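Side-chain contacts in putative enoyl-CoA hydratase/isomerase (Bordetella parapertussis, PDB 3ISA), which probably acts on acyl-CoA thioesters as a member of the crotonase superfamily, its exact substrate and reaction not being established: residues R93-P98 with V211-H216; P98-A103 with E195-L200; L116-K121 with I174-D179; W122-P127 with P187-A192. All coordinates share one frame; numbering follows the deposited sequence. Where two conformers were deposited one is given.

In the fold
All four contacts lie in the crotonase-like fold. Contacts 2 and 4, with centres about 13 Å apart, share helix 186-197, which packs on neighbouring strands 100-105 and 122-125. Contact 1 joins the ends of helices 77-95 and 202-212. Contact 3 packs helix 112-119 on the loop 174-179. Along the chain, contacts 2, 3 and 4 are all nested inside the loop closed by contact 1, and contacts 3 and 4 cross. Contacts 3 and 4 are closest, with centres about 11 Å apart. Contacts 1 and 4 are farthest, about 21 Å between centres. Contact 1 joins contact 3 through A95 and K121. Residues of all four contacts also reach a second subunit of the six-chain assembly.

Contact 1: residues R93-P98 with V211-H216; sequences RVAGSP and VLRDDH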
loop_
_atom_site.group_PDB
_atom_site.type_symbol
_atom_site.label_atom_id
_atom_site.label_comp_id
_atom_site.label_asym_id
_atom_site.label_seq_id
_atom_site.Cartn_x
_atom_site.Cartn_y
_atom_site.Cartn_z
ATOM N N ARG D 93 16.634 -12.723 5.573
ATOM C CA ARG D 93 17.233 -12.529 6.891
ATOM C C ARG D 93 18.485 -11.656 6.799
ATOM O O ARG D 93 18.662 -10.748 7.599
ATOM C CB ARG D 93 17.602 -13.875 7.509
ATOM C CG ARG D 93 16.469 -14.533 8.262
ATOM C CD ARG D 93 16.639 -16.021 8.160
ATOM N NE ARG D 93 16.288 -16.750 9.375
ATOM C CZ ARG D 93 15.128 -17.359 9.575
ATOM N NH1 ARG D 93 14.928 -18.024 10.699
ATOM N NH2 ARG D 93 14.173 -17.311 8.656
ATOM N N VAL D 94 19.322 -11.924 5.803
ATOM C CA VAL D 94 20.536 -11.116 5.576
ATOM C C VAL D 94 20.160 -9.682 5.139
ATOM O O VAL D 94 20.654 -8.695 5.727
ATOM C CB VAL D 94 21.490 -11.800 4.575
ATOM C CG1 VAL D 94 22.742 -10.919 4.311
ATOM C CG2 VAL D 94 21.882 -13.195 5.088
ATOM N N ALA D 95 19.259 -9.576 4.158
ATOM C CA ALA D 95 18.813 -8.263 3.630
ATOM C C ALA D 95 18.209 -7.347 4.688
ATOM O O ALA D 95 18.498 -6.141 4.707
ATOM C CB ALA D 95 17.853 -8.432 2.472
ATOM N N GLY D 96 17.381 -7.923 5.558
ATOM C CA GLY D 96 16.693 -7.181 6.622
ATOM C C GLY D 96 17.423 -7.197 7.965
ATOM O O GLY D 96 16.824 -6.919 9.000
ATOM N N SER D 97 18.714 -7.512 7.952
ATOM C CA SER D 97 19.486 -7.668 9.196
ATOM C C SER D 97 19.578 -6.333 9.972
ATOM O O SER D 97 19.831 -5.289 9.373
ATOM C CB SER D 97 20.889 -8.173 8.896
ATOM O OG SER D 97 21.614 -8.447 10.089
ATOM N N PRO D 98 19.396 -6.383 11.300
ATOM C CA PRO D 98 19.742 -5.247 12.171
ATOM C C PRO D 98 21.252 -4.992 12.215
ATOM O O PRO D 98 21.676 -3.904 12.613
ATOM C CB PRO D 98 19.249 -5.699 13.553
ATOM C CG PRO D 98 18.278 -6.831 13.276
ATOM C CD PRO D 98 18.829 -7.510 12.064
ATOM N N VAL D 211 14.016 1.471 8.799
ATOM C CA VAL D 211 13.508 2.692 8.139
ATOM C C VAL D 211 14.039 2.864 6.702
ATOM O O VAL D 211 13.285 3.243 5.790
ATOM C CB VAL D 211 13.796 3.938 9.045
ATOM C CG1 VAL D 211 13.562 5.237 8.318
ATOM C CG2 VAL D 211 12.941 3.878 10.293
ATOM N N LEU D 212 15.311 2.548 6.478
ATOM C CA LEU D 212 15.897 2.673 5.143
ATOM C C LEU D 212 15.423 1.659 4.093
ATOM O O LEU D 212 15.395 1.974 2.902
ATOM C CB LEU D 212 17.434 2.643 5.207
ATOM C CG LEU D 212 18.130 3.841 5.878
ATOM C CD1 LEU D 212 19.626 3.580 5.983
ATOM C CD2 LEU D 212 17.854 5.157 5.149
ATOM N N ARG D 213 15.083 0.448 4.527
ATOM C CA ARG D 213 14.850 -0.680 3.619
ATOM C C ARG D 213 13.488 -0.642 2.920
ATOM O O ARG D 213 12.473 -0.357 3.560
ATOM C CB ARG D 213 15.008 -1.996 4.398
ATOM C CG ARG D 213 14.847 -3.256 3.572
ATOM C CD ARG D 213 15.269 -4.480 4.356
ATOM N NE ARG D 213 15.214 -5.674 3.518
ATOM C CZ ARG D 213 14.348 -6.671 3.676
ATOM N NH1 ARG D 213 13.456 -6.642 4.662
ATOM N NH2 ARG D 213 14.385 -7.706 2.847
ATOM N N ASP D 214 13.487 -0.951 1.612
ATOM C CA ASP D 214 12.264 -1.195 0.833
ATOM C C ASP D 214 11.855 -2.654 1.084
ATOM O O ASP D 214 12.427 -3.573 0.491
ATOM C CB ASP D 214 12.542 -0.971 -0.670
ATOM C CG ASP D 214 11.272 -0.961 -1.519
ATOM O OD1 ASP D 214 10.165 -1.142 -0.964
ATOM O OD2 ASP D 214 11.389 -0.755 -2.752
ATOM N N ASP D 215 10.878 -2.869 1.956
ATOM C CA ASP D 215 10.472 -4.221 2.298
ATOM C C ASP D 215 9.412 -4.740 1.309
ATOM O O ASP D 215 8.259 -4.317 1.347
ATOM C CB ASP D 215 9.975 -4.259 3.751
ATOM C CG ASP D 215 9.385 -5.601 4.156
ATOM O OD1 ASP D 215 9.571 -6.605 3.436
ATOM O OD2 ASP D 215 8.722 -5.651 5.216
ATOM N N HIS D 216 9.823 -5.648 0.427
ATOM C CA HIS D 216 8.875 -6.427 -0.392
ATOM C C HIS D 216 9.117 -7.934 -0.212
ATOM O O HIS D 216 9.071 -8.701 -1.183
ATOM C CB HIS D 216 8.913 -5.996 -1.874
ATOM C CG HIS D 216 10.276 -5.605 -2.346
ATOM N ND1 HIS D 216 11.276 -6.525 -2.572
ATOM C CD2 HIS D 216 10.819 -4.391 -2.597
ATOM C CE1 HIS D 216 12.377 -5.895 -2.939
ATOM N NE2 HIS D 216 12.125 -4.600 -2.970
#
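The guanidinium of R213 lies against the backbone of A95 and G96. G96 N sits 3.7 Å above the guanidinium plane, over its centre, and the carbonyl carbon of A95 lies over the same face. Beside this, R213 NH2 is 3.6 Å from A95 CB. R213 was modelled in two conformers, and this account holds for one of them. CG is anti to the backbone N (chi1 -178°) and the chain runs extended from CG to NE, which carries the flat group straight across to the other segment. Along the way, R213 CD passes 3.6 Å from A95 O. G96 has no side chain, and the guanidinium can settle close to its CA.

Both segments are helix ends. G96 is the first residue to leave helix 77-95, and R213 the first to leave helix 202-212. The contact therefore joins the C-terminal ends of two helices of the crotonase-like fold.

No hydrogen bond crosses between the segments. The charge of R213 is met just beyond the segment, by a salt bridge from R213 NH2 to D217 at the start of helix 217-229. A95 O, which lies 3.5 Å from R213 NE, takes a hydrogen bond from K121 NZ.

Contact 2: residues P98-A103 with E195-L200; sequences PSLTLA and EAATAL
L100 meets A196 and A197 through apolar contacts alone. The shortest runs between L100 CB and A197 CB, at 3.8 Å. Both CB atoms point across the gap, and the backbones come close, with CA atoms of L100 and A197 5.6 Å apart. Small alanine side chains allow this approach. The CD2 branch of L100 does the rest. It lies 4.0 Å from A197 CB and reaches on to A196 CB at 4.3 Å. A chi1 of 179° swings the L100 branches to the side of the carbonyl carbon, and with chi2 at 58° the CD2 methyl is set over the last turn of helix 186-197.

Polar bonds run within the segments or to third parties. A197 to L200 form a type I beta turn as the helix ends, and A199 N donates to A196 O at 3.2 Å. R205, on helix 202-212, bonds A197 O through NH1 and, weakly, P98 O through NE. A second subunit closes in as well, its L157 packing on L100.

The contact joins the start of strand 100-105 to the C-terminal end of helix 186-197. This end of the helix packs on three parallel strands of the crotonase-like fold, 53-58, 100-105 and 122-125: L53 of the first touches both L100 and A197, and W122 of the last touches both L100 and A196.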
loop_
_atom_site.group_PDB
_atom_site.type_symbol
_atom_site.label_atom_id
_atom_site.label_comp_id
_atom_site.label_asym_id
_atom_site.label_seq_id
_atom_site.Cartn_x
_atom_site.Cartn_y
_atom_site.Cartn_z
ATOM N N PRO D 98 19.396 -6.383 11.300
ATOM C CA PRO D 98 19.742 -5.247 12.171
ATOM C C PRO D 98 21.252 -4.992 12.215
ATOM O O PRO D 98 21.676 -3.904 12.613
ATOM C CB PRO D 98 19.249 -5.699 13.553
ATOM C CG PRO D 98 18.278 -6.831 13.276
ATOM C CD PRO D 98 18.829 -7.510 12.064
ATOM N N SER D 99 22.058 -5.996 11.869
ATOM C CA SER D 99 23.513 -5.800 11.753
ATOM C C SER D 99 23.821 -5.089 10.446
ATOM O O SER D 99 23.112 -5.274 9.460
ATOM C CB SER D 99 24.249 -7.134 11.718
ATOM O OG SER D 99 23.922 -7.970 12.819
ATOM N N LEU D 100 24.894 -4.301 10.418
ATOM C CA LEU D 100 25.487 -3.910 9.133
ATOM C C LEU D 100 26.007 -5.205 8.486
ATOM O O LEU D 100 26.461 -6.121 9.187
ATOM C CB LEU D 100 26.643 -2.933 9.329
ATOM C CG LEU D 100 27.384 -2.457 8.067
ATOM C CD1 LEU D 100 26.380 -1.771 7.084
ATOM C CD2 LEU D 100 28.518 -1.524 8.425
ATOM N N THR D 101 25.923 -5.295 7.163
ATOM C CA THR D 101 26.406 -6.491 6.455
ATOM C C THR D 101 27.390 -6.089 5.366
ATOM O O THR D 101 27.186 -5.079 4.675
ATOM C CB THR D 101 25.238 -7.281 5.855
ATOM O OG1 THR D 101 24.474 -6.411 5.000
ATOM C CG2 THR D 101 24.327 -7.818 7.005
ATOM N N LEU D 102 28.452 -6.885 5.232
ATOM C CA LEU D 102 29.526 -6.643 4.284
ATOM C C LEU D 102 29.831 -7.928 3.520
ATOM O O LEU D 102 30.060 -8.987 4.117
ATOM C CB LEU D 102 30.786 -6.133 5.018
ATOM C CG LEU D 102 32.148 -6.101 4.282
ATOM C CD1 LEU D 102 32.105 -5.128 3.137
ATOM C CD2 LEU D 102 33.280 -5.712 5.220
ATOM N N ALA D 103 29.870 -7.839 2.201
ATOM C CA ALA D 103 30.221 -8.997 1.397
ATOM C C ALA D 103 31.466 -8.684 0.574
ATOM O O ALA D 103 31.638 -7.563 0.106
ATOM C CB ALA D 103 29.080 -9.400 0.508
ATOM N N GLU D 195 33.846 -0.228 12.464
ATOM C CA GLU D 195 33.739 1.120 13.022
ATOM C C GLU D 195 32.390 1.790 12.699
ATOM O O GLU D 195 31.744 2.357 13.587
ATOM C CB GLU D 195 34.893 1.978 12.500
ATOM C CG GLU D 195 35.139 3.244 13.318
ATOM C CD GLU D 195 36.245 4.119 12.733
ATOM O OE1 GLU D 195 37.249 3.567 12.223
ATOM O OE2 GLU D 195 36.107 5.362 12.792
ATOM N N ALA D 196 31.965 1.695 11.439
ATOM C CA ALA D 196 30.659 2.243 11.005
ATOM C C ALA D 196 29.495 1.537 11.712
ATOM O O ALA D 196 28.559 2.191 12.167
ATOM C CB ALA D 196 30.508 2.122 9.494
ATOM N N ALA D 197 29.579 0.207 11.824
ATOM C CA ALA D 197 28.517 -0.596 12.441
ATOM C C ALA D 197 28.313 -0.215 13.895
ATOM O O ALA D 197 27.182 -0.016 14.334
ATOM C CB ALA D 197 28.831 -2.089 12.323
ATOM N N THR D 198 29.419 -0.032 14.613
ATOM C CA THR D 198 29.372 0.286 16.041
ATOM C C THR D 198 29.200 1.772 16.355
ATOM O O THR D 198 29.179 2.149 17.529
ATOM C CB THR D 198 30.629 -0.216 16.777
ATOM O OG1 THR D 198 31.792 0.370 16.180
ATOM C CG2 THR D 198 30.738 -1.746 16.698
ATOM N N ALA D 199 29.069 2.608 15.325
ATOM C CA ALA D 199 28.898 4.039 15.531
ATOM C C ALA D 199 27.550 4.362 16.199
ATOM O O ALA D 199 27.392 5.424 16.800
ATOM C CB ALA D 199 29.056 4.793 14.215
ATOM N N LEU D 200 26.592 3.437 16.104
ATOM C CA LEU D 200 25.289 3.605 16.746
ATOM C C LEU D 200 25.006 2.439 17.686
ATOM O O LEU D 200 25.563 1.356 17.515
ATOM C CB LEU D 200 24.183 3.671 15.694
ATOM C CG LEU D 200 24.293 4.692 14.554
ATOM C CD1 LEU D 200 23.080 4.548 13.610
ATOM C CD2 LEU D 200 24.417 6.127 15.139
#

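Contact 3: residues L116-K121 with I174-D179; sequences LFAACK and IGFVRD
F117 reaches from helix 112-119 to F176 and V177. Its CB points toward the other segment, and chi1 of -173° turns the ring away from the backbone N and outward from the helix. CD2 meets F176 first, 3.6 Å from F176 CE2. The next atom, CE2, touches both partners and lies 3.7 Å from V177 CG1. At the tip, CZ is also 3.7 Å from V177 CG1. That methyl sits at the ring edge, near its plane. On the other flank, CD1 packs on A103 of strand 100-105.

The two rings are set obliquely, with planes at 56° and centroids 5.6 Å apart. F176 has a second partner. The CB of A118, one residue on from F117, lies at the edge of the F176 ring, 3.6 Å from CE1. F131 and F147 meet F176 edge-to-face, and F166 joins the same cluster.

The turn that presents F176 follows helix 168-173. G175 ends that helix with positive phi in a Schellman motif. R123, in the conformer given, bonds the carbonyls of G175 and F176, which holds the turn against strand 122-125. In crotonase relatives the N-terminal end of the helix matching 112-119 contributes to the oxyanion hole, whereas this contact uses its C-terminal half.

Across the segments the only polar link is a doubtful water bridge, weak to K121 O and very short to R178 NH2. Buried aromatic and aliphatic surfaces thus hold the two parts together, and their fit rests on shape more than on charge.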
loop_
_atom_site.group_PDB
_atom_site.type_symbol
_atom_site.label_atom_id
_atom_site.label_comp_id
_atom_site.label_asym_id
_atom_site.label_seq_id
_atom_site.Cartn_x
_atom_site.Cartn_y
_atom_site.Cartn_z
ATOM N N LEU D 116 23.148 -13.566 -2.503
ATOM C CA LEU D 116 23.641 -13.454 -1.136
ATOM C C LEU D 116 24.522 -12.216 -1.002
ATOM O O LEU D 116 24.381 -11.441 -0.051
ATOM C CB LEU D 116 24.374 -14.732 -0.728
ATOM C CG LEU D 116 25.031 -14.705 0.666
ATOM C CD1 LEU D 116 24.001 -14.397 1.773
ATOM C CD2 LEU D 116 25.728 -16.050 0.882
ATOM N N PHE D 117 25.412 -12.044 -1.978
ATOM C CA PHE D 117 26.225 -10.854 -2.123
ATOM C C PHE D 117 25.350 -9.579 -2.169
ATOM O O PHE D 117 25.595 -8.629 -1.407
ATOM C CB PHE D 117 27.066 -11.009 -3.405
ATOM C CG PHE D 117 28.074 -9.923 -3.610
ATOM C CD1 PHE D 117 29.272 -9.936 -2.900
ATOM C CD2 PHE D 117 27.848 -8.908 -4.546
ATOM C CE1 PHE D 117 30.217 -8.925 -3.073
ATOM C CE2 PHE D 117 28.793 -7.904 -4.744
ATOM C CZ PHE D 117 29.991 -7.920 -4.004
ATOM N N ALA D 118 24.314 -9.592 -3.021
ATOM C CA ALA D 118 23.366 -8.463 -3.186
ATOM C C ALA D 118 22.630 -8.085 -1.899
ATOM O O ALA D 118 22.362 -6.903 -1.664
ATOM C CB ALA D 118 22.346 -8.768 -4.307
ATOM N N ALA D 119 22.312 -9.095 -1.074
ATOM C CA ALA D 119 21.590 -8.911 0.194
ATOM C C ALA D 119 22.405 -8.108 1.219
ATOM O O ALA D 119 21.851 -7.558 2.167
ATOM C CB ALA D 119 21.192 -10.279 0.777
ATOM N N CYS D 120 23.723 -8.058 1.027
ATOM C CA CYS D 120 24.607 -7.320 1.928
ATOM C C CYS D 120 24.692 -5.852 1.547
ATOM O O CYS D 120 24.652 -5.537 0.366
ATOM C CB CYS D 120 26.001 -7.931 1.916
ATOM S SG CYS D 120 26.008 -9.586 2.614
ATOM N N LYS D 121 24.813 -4.977 2.550
ATOM C CA LYS D 121 24.721 -3.532 2.350
ATOM C C LYS D 121 26.005 -2.930 1.782
ATOM O O LYS D 121 25.936 -2.088 0.883
ATOM C CB LYS D 121 24.341 -2.835 3.651
ATOM C CG LYS D 121 22.948 -3.227 4.223
ATOM C CD LYS D 121 21.800 -2.733 3.315
ATOM C CE LYS D 121 20.471 -3.495 3.553
ATOM N NZ LYS D 121 20.463 -4.901 2.979
ATOM N N ILE D 174 27.138 0.350 -12.347
ATOM C CA ILE D 174 25.714 0.268 -12.036
ATOM C C ILE D 174 25.394 0.354 -10.530
ATOM O O ILE D 174 24.219 0.321 -10.139
ATOM C CB ILE D 174 25.079 -0.987 -12.690
ATOM C CG1 ILE D 174 25.595 -2.268 -12.021
ATOM C CG2 ILE D 174 25.369 -0.994 -14.198
ATOM C CD1 ILE D 174 25.098 -3.564 -12.661
ATOM N N GLY D 175 26.432 0.474 -9.697
ATOM C CA GLY D 175 26.262 0.614 -8.248
ATOM C C GLY D 175 26.033 -0.704 -7.516
ATOM O O GLY D 175 25.613 -0.708 -6.353
ATOM N N PHE D 176 26.325 -1.816 -8.190
ATOM C CA PHE D 176 26.235 -3.137 -7.572
ATOM C C PHE D 176 27.369 -3.362 -6.554
ATOM O O PHE D 176 27.193 -4.084 -5.575
ATOM C CB PHE D 176 26.166 -4.251 -8.631
ATOM C CG PHE D 176 25.788 -5.606 -8.068
ATOM C CD1 PHE D 176 24.577 -5.787 -7.397
ATOM C CD2 PHE D 176 26.636 -6.691 -8.207
ATOM C CE1 PHE D 176 24.232 -7.040 -6.864
ATOM C CE2 PHE D 176 26.307 -7.947 -7.673
ATOM C CZ PHE D 176 25.101 -8.120 -7.000
ATOM N N VAL D 177 28.536 -2.757 -6.790
ATOM C CA VAL D 177 29.615 -2.766 -5.784
ATOM C C VAL D 177 29.996 -1.332 -5.413
ATOM O O VAL D 177 29.866 -0.419 -6.239
ATOM C CB VAL D 177 30.870 -3.613 -6.203
ATOM C CG1 VAL D 177 30.503 -5.090 -6.376
ATOM C CG2 VAL D 177 31.525 -3.085 -7.468
ATOM N N ARG D 178 30.417 -1.138 -4.162
ATOM C CA ARG D 178 30.901 0.160 -3.678
ATOM C C ARG D 178 32.163 0.524 -4.423
ATOM O O ARG D 178 32.337 1.659 -4.870
ATOM C CB ARG D 178 31.246 0.089 -2.193
ATOM C CG ARG D 178 30.139 0.496 -1.285
ATOM C CD ARG D 178 30.418 0.051 0.145
ATOM N NE ARG D 178 31.092 1.074 0.950
ATOM C CZ ARG D 178 30.465 2.026 1.643
ATOM N NH1 ARG D 178 31.166 2.905 2.353
ATOM N NH2 ARG D 178 29.140 2.104 1.625
ATOM N N ASP D 179 33.036 -0.466 -4.549
ATOM C CA ASP D 179 34.309 -0.302 -5.207
ATOM C C ASP D 179 34.916 -1.661 -5.450
ATOM O O ASP D 179 34.451 -2.680 -4.917
ATOM C CB ASP D 179 35.264 0.549 -4.360
ATOM C CG ASP D 179 36.098 1.498 -5.210
ATOM O OD1 ASP D 179 36.769 1.031 -6.163
ATOM O OD2 ASP D 179 36.066 2.715 -4.929
HETATM O O HOH W 1 27.377 0.959 0.282
#

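Contact 4: residues W122-P127 with P187-A192; sequences WRYCTP and PALIDA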
loop_
_atom_site.group_PDB
_atom_site.type_symbol
_atom_site.label_atom_id
_atom_site.label_comp_id
_atom_site.label_asym_id
_atom_site.label_seq_id
_atom_site.Cartn_x
_atom_site.Cartn_y
_atom_site.Cartn_z
ATOM N N TRP D 122 27.157 -3.337 2.318
ATOM C CA TRP D 122 28.467 -2.914 1.782
ATOM C C TRP D 122 28.989 -4.045 0.901
ATOM O O TRP D 122 29.134 -5.186 1.354
ATOM C CB TRP D 122 29.450 -2.592 2.920
ATOM C CG TRP D 122 29.206 -1.306 3.689
ATOM C CD1 TRP D 122 28.011 -0.656 3.874
ATOM C CD2 TRP D 122 30.189 -0.531 4.386
ATOM N NE1 TRP D 122 28.198 0.475 4.640
ATOM C CE2 TRP D 122 29.523 0.571 4.970
ATOM C CE3 TRP D 122 31.573 -0.661 4.574
ATOM C CZ2 TRP D 122 30.197 1.539 5.723
ATOM C CZ3 TRP D 122 32.242 0.309 5.320
ATOM C CH2 TRP D 122 31.549 1.380 5.894
ATOM N N ARG D 123 29.236 -3.754 -0.373
ATOM C CA ARG D 123 29.610 -4.798 -1.315
ATOM C C ARG D 123 30.875 -4.407 -2.066
ATOM O O ARG D 123 30.923 -3.350 -2.697
ATOM C CB ARG D 123 28.468 -5.067 -2.305
ATOM C CG ARG D 123 27.132 -5.396 -1.656
ATOM C CD ARG D 123 26.010 -5.513 -2.688
ATOM N NE ARG D 123 25.704 -4.244 -3.348
ATOM C CZ ARG D 123 24.959 -3.267 -2.823
ATOM N NH1 ARG D 123 24.748 -2.143 -3.512
ATOM N NH2 ARG D 123 24.420 -3.402 -1.613
ATOM N N TYR D 124 31.888 -5.267 -1.980
ATOM C CA TYR D 124 33.169 -5.038 -2.654
ATOM C C TYR D 124 33.549 -6.290 -3.422
ATOM O O TYR D 124 33.182 -7.403 -3.032
ATOM C CB TYR D 124 34.275 -4.716 -1.637
ATOM C CG TYR D 124 34.131 -3.385 -0.934
ATOM C CD1 TYR D 124 34.710 -2.227 -1.465
ATOM C CD2 TYR D 124 33.442 -3.283 0.274
ATOM C CE1 TYR D 124 34.589 -1.002 -0.816
ATOM C CE2 TYR D 124 33.310 -2.067 0.926
ATOM C CZ TYR D 124 33.889 -0.931 0.377
ATOM O OH TYR D 124 33.761 0.275 1.019
ATOM N N CYS D 125 34.292 -6.123 -4.514
ATOM C CA CYS D 125 34.832 -7.288 -5.199
ATOM C C CYS D 125 36.240 -7.023 -5.736
ATOM O O CYS D 125 36.664 -5.874 -5.811
ATOM C CB CYS D 125 33.897 -7.763 -6.313
ATOM S SG CYS D 125 33.778 -6.663 -7.742
ATOM N N THR D 126 36.952 -8.090 -6.081
ATOM C CA THR D 126 38.247 -7.980 -6.753
ATOM C C THR D 126 38.028 -7.475 -8.191
ATOM O O THR D 126 36.968 -7.723 -8.768
ATOM C CB THR D 126 39.004 -9.334 -6.775
ATOM O OG1 THR D 126 38.166 -10.363 -7.327
ATOM C CG2 THR D 126 39.489 -9.722 -5.376
ATOM N N PRO D 127 39.019 -6.756 -8.779
ATOM C CA PRO D 127 38.863 -6.270 -10.166
ATOM C C PRO D 127 38.603 -7.367 -11.199
ATOM O O PRO D 127 38.046 -7.085 -12.258
ATOM C CB PRO D 127 40.214 -5.604 -10.463
ATOM C CG PRO D 127 40.768 -5.253 -9.151
ATOM C CD PRO D 127 40.304 -6.323 -8.199
ATOM N N PRO D 187 41.059 -6.763 4.878
ATOM C CA PRO D 187 41.087 -6.490 6.327
ATOM C C PRO D 187 40.793 -5.037 6.736
ATOM O O PRO D 187 40.039 -4.826 7.688
ATOM C CB PRO D 187 42.513 -6.912 6.738
ATOM C CG PRO D 187 42.836 -8.006 5.780
ATOM C CD PRO D 187 42.291 -7.478 4.465
ATOM N N ALA D 188 41.353 -4.061 6.016
ATOM C CA ALA D 188 41.083 -2.646 6.285
ATOM C C ALA D 188 39.610 -2.259 6.050
ATOM O O ALA D 188 39.038 -1.453 6.809
ATOM C CB ALA D 188 42.014 -1.751 5.472
ATOM N N LEU D 189 39.004 -2.839 5.015
ATOM C CA LEU D 189 37.577 -2.618 4.732
ATOM C C LEU D 189 36.699 -3.171 5.853
ATOM O O LEU D 189 35.692 -2.561 6.226
ATOM C CB LEU D 189 37.181 -3.233 3.385
ATOM C CG LEU D 189 37.731 -2.577 2.115
ATOM C CD1 LEU D 189 37.313 -3.407 0.897
ATOM C CD2 LEU D 189 37.277 -1.130 1.980
ATOM N N ILE D 190 37.101 -4.315 6.400
ATOM C CA ILE D 190 36.369 -4.933 7.509
ATOM C C ILE D 190 36.437 -4.046 8.750
ATOM O O ILE D 190 35.409 -3.777 9.398
ATOM C CB ILE D 190 36.872 -6.366 7.804
ATOM C CG1 ILE D 190 36.534 -7.271 6.616
ATOM C CG2 ILE D 190 36.240 -6.912 9.113
ATOM C CD1 ILE D 190 37.202 -8.647 6.644
ATOM N N ASP D 191 37.642 -3.560 9.054
ATOM C CA ASP D 191 37.835 -2.638 10.169
ATOM C C ASP D 191 36.987 -1.375 10.008
ATOM O O ASP D 191 36.366 -0.923 10.977
ATOM C CB ASP D 191 39.319 -2.270 10.326
ATOM C CG ASP D 191 40.172 -3.419 10.889
ATOM O OD1 ASP D 191 39.625 -4.386 11.467
ATOM O OD2 ASP D 191 41.414 -3.344 10.758
ATOM N N ALA D 192 36.940 -0.822 8.791
ATOM C CA ALA D 192 36.137 0.375 8.525
ATOM C C ALA D 192 34.642 0.089 8.713
ATOM O O ALA D 192 33.912 0.901 9.301
ATOM C CB ALA D 192 36.410 0.918 7.120
#
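Y124 OH is gripped by R178 NE through a hydrogen bond, while L189 CD2 lies 3.9 Å from the same Y124 oxygen. The hydroxyl therefore has a polar partner as well as an apolar methyl close by. L189 packs on the ring. Its CD1 makes a CH-pi contact over one face of Y124, 3.7 Å from the ring centroid and 14° off the normal. The second branch, CD2, lies nearer the hydroxyl end, 3.8 Å from Y124 CZ. Both methyls of L189 thus rest along the ring. A chi1 of -68°, with CG opposite the carbonyl carbon, stands the Y124 ring off the strand toward the helix.

W122, two residues earlier on the strand, points to the same side. Its CZ3 comes 4.2 Å from the carbonyl carbon of A192, about one helical turn on from L189. The R178 that holds Y124 also makes a cation-pi contact with W122.

These pairs lay helix 186-197 on strand 122-125, between 100-105 and 179-180 in the mixed sheet of the crotonase-like fold. On the other side of the strand, R123 forms a salt bridge with D154 of a second subunit in the conformer given.

No hydrogen bond crosses between strand and helix. Contact is by dispersion and CH-pi attraction, while R178 satisfies the tyrosine hydroxyl and its charge probably polarises both aromatic groups.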